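Local coordinates for protein Ent-copalyl diphosphate synthase (Streptomyces platensis, PDB 5BP8) that is a bacterial terpene cyclase of largely helical architecture, part of its sequence being related to the C-terminal domain of squalene-hopene cyclases, at residues A[26-32]-A[498-504]; A[33-37]-A[220-225]; A[445-451]-A[491-495]. One frame throughout, in Å; residues are numbered along the deposited sequence.

How the contacts relate
The three contacts lie almost in a row: the centre of contact 1 is about 12 Å from those of contacts 2 and 3, the centres of contacts 2 and 3 being about 24 Å apart. Contact 1 pairs residues near the two ends of the chain, and both of the others fall within the loop it closes, contact 2 being complete before contact 3 begins. Helix 31-40 starts in contact 1 and continues into contact 2. On the other flank the small antiparallel sheet of 495-496 and 500-501 links contacts 3 and 1, with Trp495 O close to Tyr501 N. Contact 1 probably bridges two helical regions, as in class II terpene cyclases.

Contact 1. Residues A[26-32]-A[498-504]; sequences LVAPSVY and KDIYAPV
Leu26 and Val504 form the apolar start of this pairing, Leu26 CD2 lying 3.7 Å from Val504 CB. CG of Leu26 stands opposite its own amide nitrogen (chi1 177°), which carries CD2 obliquely across to the valine, while Ala28 CB rests near Val504 CG2 and Ala502 CB. One step along, Val27 CG1 reaches CD2 of the Tyr501 ring at 3.7 Å. The backbones between are joined by Ala28 N to Ala502 O (3.0 Å, nearly straight at 165°) and by a weak bond from Val504 N to Leu26 O. Where they part, a water accepts from Ala502 N and donates to Ala28 O. Farther out, the CB of Lys498 sits over a face of the Tyr32 ring, 3.7 Å from its centroid; both polar ends then meet Glu194. Asp499 holds the helix start with its two oxygens: OD1 takes the Ser30 hydroxyl on its syn lone pair (2.7 Å), and OD2 takes Tyr32 N at 2.9 Å from above the carboxylate plane. Two roughly antiparallel extended segments thus lie side by side, 26-32 leading into helix 31-40, consistent with a passage between the two helical domains of a class II terpene cyclase.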
loop_
_atom_site.group_PDB
_atom_site.type_symbol
_atom_site.label_atom_id
_atom_site.label_comp_id
_atom_site.label_asym_id
_atom_site.label_seq_id
_atom_site.Cartn_x
_atom_site.Cartn_y
_atom_site.Cartn_z
ATOM N N LEU A 26 2.431 -11.031 2.323
ATOM C CA LEU A 26 3.807 -10.561 2.134
ATOM C C LEU A 26 3.846 -9.118 1.644
ATOM O O LEU A 26 3.365 -8.785 0.537
ATOM C CB LEU A 26 4.593 -11.477 1.187
ATOM C CG LEU A 26 6.023 -11.061 0.838
ATOM C CD1 LEU A 26 6.887 -10.909 2.086
ATOM C CD2 LEU A 26 6.643 -12.088 -0.127
ATOM N N VAL A 27 4.400 -8.259 2.496
ATOM C CA VAL A 27 4.696 -6.865 2.163
ATOM C C VAL A 27 6.170 -6.662 2.392
ATOM O O VAL A 27 6.660 -6.944 3.504
ATOM C CB VAL A 27 3.864 -5.843 2.993
ATOM C CG1 VAL A 27 4.283 -4.406 2.624
ATOM C CG2 VAL A 27 2.368 -6.006 2.738
ATOM N N ALA A 28 6.884 -6.176 1.378
ATOM C CA ALA A 28 8.340 -5.979 1.499
ATOM C C ALA A 28 8.627 -4.841 2.467
ATOM O O ALA A 28 7.813 -3.925 2.610
ATOM C CB ALA A 28 8.950 -5.655 0.145
ATOM N N PRO A 29 9.791 -4.882 3.128
ATOM C CA PRO A 29 10.135 -3.725 3.960
ATOM C C PRO A 29 10.250 -2.451 3.169
ATOM O O PRO A 29 10.474 -2.473 1.953
ATOM C CB PRO A 29 11.511 -4.090 4.560
ATOM C CG PRO A 29 11.661 -5.572 4.379
ATOM C CD PRO A 29 10.727 -6.007 3.282
ATOM N N SER A 30 10.049 -1.336 3.852
ATOM C CA SER A 30 10.405 -0.056 3.293
ATOM C C SER A 30 11.047 0.818 4.345
ATOM O O SER A 30 11.174 0.444 5.521
ATOM C CB SER A 30 9.195 0.653 2.645
ATOM O OG SER A 30 8.211 0.956 3.611
ATOM N N VAL A 31 11.488 1.988 3.901
ATOM C CA VAL A 31 12.254 2.877 4.767
ATOM C C VAL A 31 11.416 3.434 5.913
ATOM O O VAL A 31 11.880 3.495 7.044
ATOM C CB VAL A 31 12.836 4.029 3.921
ATOM C CG1 VAL A 31 13.387 5.142 4.794
ATOM C CG2 VAL A 31 13.904 3.484 2.968
ATOM N N TYR A 32 10.180 3.842 5.647
ATOM C CA TYR A 32 9.443 4.612 6.683
ATOM C C TYR A 32 9.374 3.915 8.049
ATOM O O TYR A 32 9.819 4.482 9.060
ATOM C CB TYR A 32 8.012 5.008 6.230
ATOM C CG TYR A 32 7.293 5.711 7.346
ATOM C CD1 TYR A 32 7.446 7.077 7.545
ATOM C CD2 TYR A 32 6.528 5.010 8.268
ATOM C CE1 TYR A 32 6.849 7.718 8.597
ATOM C CE2 TYR A 32 5.925 5.655 9.348
ATOM C CZ TYR A 32 6.092 7.021 9.508
ATOM O OH TYR A 32 5.496 7.710 10.562
ATOM N N LYS A 498 2.321 4.742 4.429
ATOM C CA LYS A 498 3.107 5.799 5.006
ATOM C C LYS A 498 4.034 6.354 3.936
ATOM O O LYS A 498 4.059 7.562 3.691
ATOM C CB LYS A 498 3.945 5.252 6.204
ATOM C CG LYS A 498 3.115 4.798 7.401
ATOM C CD LYS A 498 2.545 5.962 8.182
ATOM C CE LYS A 498 1.525 5.494 9.211
ATOM N NZ LYS A 498 2.167 4.652 10.248
ATOM N N ASP A 499 4.833 5.471 3.349
ATOM C CA ASP A 499 5.539 5.757 2.098
ATOM C C ASP A 499 4.762 4.954 1.047
ATOM O O ASP A 499 3.529 5.104 0.977
ATOM C CB ASP A 499 7.099 5.597 2.104
ATOM C CG ASP A 499 7.661 4.268 2.735
ATOM O OD1 ASP A 499 6.944 3.254 2.891
ATOM O OD2 ASP A 499 8.912 4.259 3.056
ATOM N N ILE A 500 5.432 4.164 0.226
ATOM C CA ILE A 500 4.761 3.288 -0.757
ATOM C C ILE A 500 5.324 1.871 -0.593
ATOM O O ILE A 500 6.534 1.686 -0.359
ATOM C CB ILE A 500 4.874 3.768 -2.218
ATOM C CG1 ILE A 500 6.286 4.257 -2.604
ATOM C CG2 ILE A 500 3.875 4.889 -2.454
ATOM C CD1 ILE A 500 6.375 4.862 -3.999
ATOM N N TYR A 501 4.429 0.883 -0.623
ATOM C CA TYR A 501 4.751 -0.489 -0.310
ATOM C C TYR A 501 4.459 -1.451 -1.426
ATOM O O TYR A 501 3.648 -1.153 -2.318
ATOM C CB TYR A 501 4.008 -0.934 0.960
ATOM C CG TYR A 501 2.515 -1.146 0.842
ATOM C CD1 TYR A 501 1.606 -0.107 1.108
ATOM C CD2 TYR A 501 1.994 -2.403 0.522
ATOM C CE1 TYR A 501 0.251 -0.308 0.996
ATOM C CE2 TYR A 501 0.633 -2.609 0.432
ATOM C CZ TYR A 501 -0.235 -1.572 0.694
ATOM O OH TYR A 501 -1.603 -1.797 0.595
ATOM N N ALA A 502 5.146 -2.588 -1.372
ATOM C CA ALA A 502 5.025 -3.655 -2.366
ATOM C C ALA A 502 4.399 -4.908 -1.762
ATOM O O ALA A 502 5.047 -5.629 -0.956
ATOM C CB ALA A 502 6.385 -4.015 -2.963
ATOM N N PRO A 503 3.153 -5.186 -2.150
ATOM C CA PRO A 503 2.532 -6.465 -1.778
ATOM C C PRO A 503 2.977 -7.534 -2.783
ATOM O O PRO A 503 2.378 -7.709 -3.880
ATOM C CB PRO A 503 1.066 -6.154 -1.844
ATOM C CG PRO A 503 0.953 -5.191 -3.010
ATOM C CD PRO A 503 2.251 -4.381 -2.983
ATOM N N VAL A 504 4.048 -8.223 -2.417
ATOM C CA VAL A 504 4.826 -9.015 -3.364
ATOM C C VAL A 504 4.003 -10.183 -3.947
ATOM O O VAL A 504 4.076 -10.468 -5.128
ATOM C CB VAL A 504 6.129 -9.533 -2.698
ATOM C CG1 VAL A 504 6.842 -10.554 -3.578
ATOM C CG2 VAL A 504 7.051 -8.359 -2.328
HETATM O O HOH W 1 7.161 -2.396 0.589
#

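Contact 2. Residues A[33-37]-A[220-225]; sequences DTARL and SPAATA
Asp33 meets the start of helix 221-228 with its carboxylate. From a CB directed at that helix, the side chain runs to CG, which comes within 3.7 Å of Ala222 CB, and there it divides. OD2 takes the hydrogen of Ala222 N at 2.8 Å, the amide approaching from steeply above the carboxylate plane; the same oxygen lies 3.1 Å from Pro221 CD, the proline ring crossing the aspartate at about a right angle. OD1 lies close to Ala222 CB and turns to a water that donates to it and accepts from Ser220 OG. That hydroxyl in turn caps the helix: Ser220 OG, set opposite its own backbone nitrogen (chi1 169°), receives Ala223 N at 2.9 Å along an almost straight line of 173°. Thr224 secures the same turn, its OG1 and its N reaching Ser220 O from opposite faces of the carbonyl plane.

Above this polar end the two short helical segments run nearly parallel, their axes 19° apart and 9.0 Å at closest approach, a spacing allowed by small residues. Arg36 CB presses on Ala222 CB at 3.5 Å before its bent chain leads off to Glu80 and Ser77. Leu37 CD2 lies 3.8 Å from Ala225 CB and comes equally near Pro221 O.

A buried carboxylate therefore takes an amide of the helix's first turn directly and reaches the N-cap serine through water. The positive end of the helix dipole and these donors would probably stabilise its negative charge, so that this one acidic side chain probably helps to hold the start of helix 221-228.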
loop_
_atom_site.group_PDB
_atom_site.type_symbol
_atom_site.label_atom_id
_atom_site.label_comp_id
_atom_site.label_asym_id
_atom_site.label_seq_id
_atom_site.Cartn_x
_atom_site.Cartn_y
_atom_site.Cartn_z
ATOM N N ASP A 33 8.839 2.680 8.107
ATOM C CA ASP A 33 8.666 2.038 9.408
ATOM C C ASP A 33 10.000 1.527 9.934
ATOM O O ASP A 33 10.191 1.418 11.137
ATOM C CB ASP A 33 7.659 0.867 9.412
ATOM C CG ASP A 33 6.262 1.277 9.880
ATOM O OD1 ASP A 33 5.725 2.292 9.393
ATOM O OD2 ASP A 33 5.658 0.553 10.688
ATOM N N THR A 34 10.909 1.157 9.053
ATOM C CA THR A 34 12.211 0.715 9.509
ATOM C C THR A 34 12.869 1.832 10.328
ATOM O O THR A 34 13.425 1.587 11.442
ATOM C CB THR A 34 13.087 0.294 8.297
ATOM O OG1 THR A 34 12.476 -0.810 7.620
ATOM C CG2 THR A 34 14.450 -0.098 8.747
ATOM N N ALA A 35 12.801 3.056 9.798
ATOM C CA ALA A 35 13.287 4.225 10.519
ATOM C C ALA A 35 12.479 4.499 11.808
ATOM O O ALA A 35 13.064 4.810 12.867
ATOM C CB ALA A 35 13.284 5.443 9.616
ATOM N N ARG A 36 11.152 4.376 11.736
ATOM C CA ARG A 36 10.344 4.544 12.937
ATOM C C ARG A 36 10.803 3.584 14.059
ATOM O O ARG A 36 10.862 4.004 15.229
ATOM C CB ARG A 36 8.847 4.396 12.682
ATOM C CG ARG A 36 8.185 5.525 11.872
ATOM C CD ARG A 36 8.310 6.925 12.488
ATOM N NE ARG A 36 9.624 7.475 12.189
ATOM C CZ ARG A 36 10.389 8.148 13.036
ATOM N NH1 ARG A 36 11.624 8.496 12.651
ATOM N NH2 ARG A 36 9.943 8.514 14.235
ATOM N N LEU A 37 11.117 2.325 13.727
ATOM C CA LEU A 37 11.570 1.402 14.758
ATOM C C LEU A 37 12.910 1.766 15.331
ATOM O O LEU A 37 13.154 1.561 16.541
ATOM C CB LEU A 37 11.531 -0.051 14.267
ATOM C CG LEU A 37 10.135 -0.622 13.971
ATOM C CD1 LEU A 37 10.229 -2.115 13.702
ATOM C CD2 LEU A 37 9.158 -0.336 15.092
ATOM N N SER A 220 0.391 -1.823 12.115
ATOM C CA SER A 220 1.556 -0.988 11.878
ATOM C C SER A 220 2.638 -1.300 12.885
ATOM O O SER A 220 2.411 -1.130 14.094
ATOM C CB SER A 220 1.209 0.482 12.090
ATOM O OG SER A 220 2.395 1.272 12.106
ATOM N N PRO A 221 3.827 -1.673 12.421
ATOM C CA PRO A 221 4.903 -1.813 13.417
ATOM C C PRO A 221 5.205 -0.502 14.151
ATOM O O PRO A 221 5.413 -0.505 15.378
ATOM C CB PRO A 221 6.091 -2.271 12.563
ATOM C CG PRO A 221 5.462 -2.985 11.446
ATOM C CD PRO A 221 4.243 -2.183 11.101
ATOM N N ALA A 222 5.258 0.619 13.433
ATOM C CA ALA A 222 5.536 1.909 14.072
ATOM C C ALA A 222 4.473 2.274 15.143
ATOM O O ALA A 222 4.816 2.710 16.231
ATOM C CB ALA A 222 5.613 3.027 13.024
ATOM N N ALA A 223 3.198 2.127 14.799
ATOM C CA ALA A 223 2.115 2.478 15.736
ATOM C C ALA A 223 2.205 1.588 16.977
ATOM O O ALA A 223 1.949 2.043 18.103
ATOM C CB ALA A 223 0.755 2.326 15.062
ATOM N N THR A 224 2.555 0.313 16.762
ATOM C CA THR A 224 2.692 -0.646 17.847
ATOM C C THR A 224 3.828 -0.245 18.769
ATOM O O THR A 224 3.695 -0.328 20.004
ATOM C CB THR A 224 2.892 -2.096 17.336
ATOM O OG1 THR A 224 1.844 -2.450 16.404
ATOM C CG2 THR A 224 2.881 -3.086 18.488
ATOM N N ALA A 225 4.936 0.208 18.196
ATOM C CA ALA A 225 6.058 0.693 18.991
ATOM C C ALA A 225 5.640 1.902 19.842
ATOM O O ALA A 225 6.048 2.029 20.988
ATOM C CB ALA A 225 7.232 1.053 18.085
HETATM O O HOH W 2 3.094 2.057 9.698
#

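Contact 3. Residues A[445-451]-A[491-495]; sequences WQGTTEE and YPGLW
Leu494 is wedged between Trp445 and the carboxylates of Glu450 and Glu451, and here the packing is close. Its CD2 lies 3.7 Å from Trp445 CZ3, while CD1 comes 3.6 Å from Glu451 CD, the two side chains crossing at about a right angle. Glu450, stretched out from a CG opposite its backbone nitrogen (chi1 -179°), slides past the leucine to Trp495. There Trp495 NE1 donates to Glu450 OE2 (2.9 Å, bent to 132°), the carboxylate and indole planes being only 12° apart. Tyr454 and His399 also bond this oxygen, which together with the waters on OE1 probably holds the carboxylate's rotation. Inside the contact two waters bridge Glu450 OE1 and Pro492 O, one of them 2.8 Å from Pro492 O; the other accepts from Leu494 N and lies in plane at the edge of the Trp495 ring.

Thr448 is the N-cap of helix 449-461: its OG1 accepts from Glu451 N and donates to Glu451 OE1, on the anti lone pair, while Glu451 OE2 bonds Ser401 OG. The Thr448 backbone is bonded to Trp442, which ends a Gln-Arg-Ala-Asp-Gly-Ser-Trp run resembling the QW motifs of squalene-hopene cyclases. Across the contact, Leu494 and Trp495 form a classic beta bulge against Tyr501.

Toward Pro492 the fit is looser: Pro492 CG touches Thr448 CG2 at 3.9 Å and, on the solvent side, OE1 of the exposed Gln446 at 3.7 Å.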
loop_
_atom_site.group_PDB
_atom_site.type_symbol
_atom_site.label_atom_id
_atom_site.label_comp_id
_atom_site.label_asym_id
_atom_site.label_seq_id
_atom_site.Cartn_x
_atom_site.Cartn_y
_atom_site.Cartn_z
ATOM N N TRP A 445 7.821 5.106 -13.224
ATOM C CA TRP A 445 9.202 5.593 -13.062
ATOM C C TRP A 445 10.219 4.694 -13.791
ATOM O O TRP A 445 11.328 5.121 -14.112
ATOM C CB TRP A 445 9.530 5.677 -11.590
ATOM C CG TRP A 445 8.781 6.721 -10.861
ATOM C CD1 TRP A 445 8.744 8.048 -11.156
ATOM C CD2 TRP A 445 7.934 6.543 -9.727
ATOM N NE1 TRP A 445 7.950 8.717 -10.270
ATOM C CE2 TRP A 445 7.432 7.820 -9.378
ATOM C CE3 TRP A 445 7.535 5.432 -8.977
ATOM C CZ2 TRP A 445 6.565 8.024 -8.305
ATOM C CZ3 TRP A 445 6.694 5.635 -7.880
ATOM C CH2 TRP A 445 6.216 6.926 -7.559
ATOM N N GLN A 446 9.821 3.461 -14.077
ATOM C CA GLN A 446 10.627 2.515 -14.826
ATOM C C GLN A 446 9.665 1.403 -15.239
ATOM O O GLN A 446 8.580 1.292 -14.676
ATOM C CB GLN A 446 11.710 1.905 -13.908
ATOM C CG GLN A 446 11.097 1.080 -12.788
ATOM C CD GLN A 446 12.052 0.760 -11.673
ATOM O OE1 GLN A 446 11.820 1.135 -10.520
ATOM N NE2 GLN A 446 13.152 0.079 -12.008
ATOM N N GLY A 447 10.063 0.543 -16.161
ATOM C CA GLY A 447 9.304 -0.696 -16.368
ATOM C C GLY A 447 9.297 -1.569 -15.133
ATOM O O GLY A 447 10.356 -1.837 -14.526
ATOM N N THR A 448 8.103 -2.037 -14.727
ATOM C CA THR A 448 7.996 -2.923 -13.586
ATOM C C THR A 448 7.171 -4.143 -13.949
ATOM O O THR A 448 6.336 -4.099 -14.849
ATOM C CB THR A 448 7.310 -2.256 -12.381
ATOM O OG1 THR A 448 5.961 -1.876 -12.714
ATOM C CG2 THR A 448 8.103 -1.017 -11.925
ATOM N N THR A 449 7.421 -5.210 -13.238
ATOM C CA THR A 449 6.597 -6.434 -13.345
ATOM C C THR A 449 5.119 -6.100 -13.079
ATOM O O THR A 449 4.233 -6.452 -13.901
ATOM C CB THR A 449 7.094 -7.489 -12.340
ATOM O OG1 THR A 449 8.376 -7.977 -12.774
ATOM C CG2 THR A 449 6.124 -8.692 -12.207
ATOM N N GLU A 450 4.858 -5.381 -11.974
ATOM C CA GLU A 450 3.470 -5.100 -11.597
ATOM C C GLU A 450 2.728 -4.341 -12.698
ATOM O O GLU A 450 1.662 -4.753 -13.149
ATOM C CB GLU A 450 3.421 -4.309 -10.292
ATOM C CG GLU A 450 2.007 -3.994 -9.814
ATOM C CD GLU A 450 1.957 -3.227 -8.503
ATOM O OE1 GLU A 450 3.041 -2.840 -7.975
ATOM O OE2 GLU A 450 0.830 -3.020 -8.014
ATOM N N GLU A 451 3.315 -3.231 -13.157
ATOM C CA GLU A 451 2.608 -2.359 -14.080
ATOM C C GLU A 451 2.492 -2.974 -15.480
ATOM O O GLU A 451 1.466 -2.808 -16.158
ATOM C CB GLU A 451 3.237 -0.967 -14.116
ATOM C CG GLU A 451 3.234 -0.279 -12.744
ATOM C CD GLU A 451 4.157 0.920 -12.671
ATOM O OE1 GLU A 451 5.382 0.721 -12.534
ATOM O OE2 GLU A 451 3.662 2.065 -12.715
ATOM N N TYR A 491 10.740 -5.982 -6.292
ATOM C CA TYR A 491 9.545 -5.319 -6.829
ATOM C C TYR A 491 9.395 -3.963 -6.135
ATOM O O TYR A 491 9.400 -3.909 -4.906
ATOM C CB TYR A 491 8.289 -6.131 -6.523
ATOM C CG TYR A 491 8.067 -7.409 -7.297
ATOM C CD1 TYR A 491 8.730 -7.694 -8.486
ATOM C CD2 TYR A 491 7.113 -8.318 -6.848
ATOM C CE1 TYR A 491 8.463 -8.864 -9.193
ATOM C CE2 TYR A 491 6.845 -9.483 -7.539
ATOM C CZ TYR A 491 7.502 -9.744 -8.713
ATOM O OH TYR A 491 7.199 -10.886 -9.367
ATOM N N PRO A 492 9.316 -2.868 -6.884
ATOM C CA PRO A 492 9.189 -1.555 -6.210
ATOM C C PRO A 492 7.845 -1.376 -5.517
ATOM O O PRO A 492 6.835 -1.875 -6.012
ATOM C CB PRO A 492 9.293 -0.563 -7.355
ATOM C CG PRO A 492 9.917 -1.308 -8.471
ATOM C CD PRO A 492 9.467 -2.714 -8.333
ATOM N N GLY A 493 7.833 -0.676 -4.392
ATOM C CA GLY A 493 6.599 -0.325 -3.720
ATOM C C GLY A 493 5.877 0.794 -4.452
ATOM O O GLY A 493 6.462 1.835 -4.737
ATOM N N LEU A 494 4.609 0.563 -4.780
ATOM C CA LEU A 494 3.787 1.541 -5.478
ATOM C C LEU A 494 2.439 1.812 -4.784
ATOM O O LEU A 494 1.726 2.734 -5.161
ATOM C CB LEU A 494 3.538 1.068 -6.905
ATOM C CG LEU A 494 4.763 0.848 -7.806
ATOM C CD1 LEU A 494 4.308 0.315 -9.140
ATOM C CD2 LEU A 494 5.497 2.156 -8.002
ATOM N N TRP A 495 2.081 0.990 -3.812
ATOM C CA TRP A 495 0.829 1.158 -3.084
ATOM C C TRP A 495 0.965 2.176 -1.989
ATOM O O TRP A 495 1.920 2.113 -1.202
ATOM C CB TRP A 495 0.368 -0.172 -2.503
ATOM C CG TRP A 495 0.043 -1.185 -3.548
ATOM C CD1 TRP A 495 0.908 -1.821 -4.370
ATOM C CD2 TRP A 495 -1.260 -1.686 -3.871
ATOM N NE1 TRP A 495 0.241 -2.672 -5.190
ATOM C CE2 TRP A 495 -1.094 -2.621 -4.901
ATOM C CE3 TRP A 495 -2.541 -1.426 -3.385
ATOM C CZ2 TRP A 495 -2.177 -3.292 -5.494
ATOM C CZ3 TRP A 495 -3.634 -2.097 -3.979
ATOM C CH2 TRP A 495 -3.428 -3.024 -5.008
HETATM O O HOH W 3 4.029 -2.243 -5.487
HETATM O O HOH W 4 5.922 -2.924 -8.424
#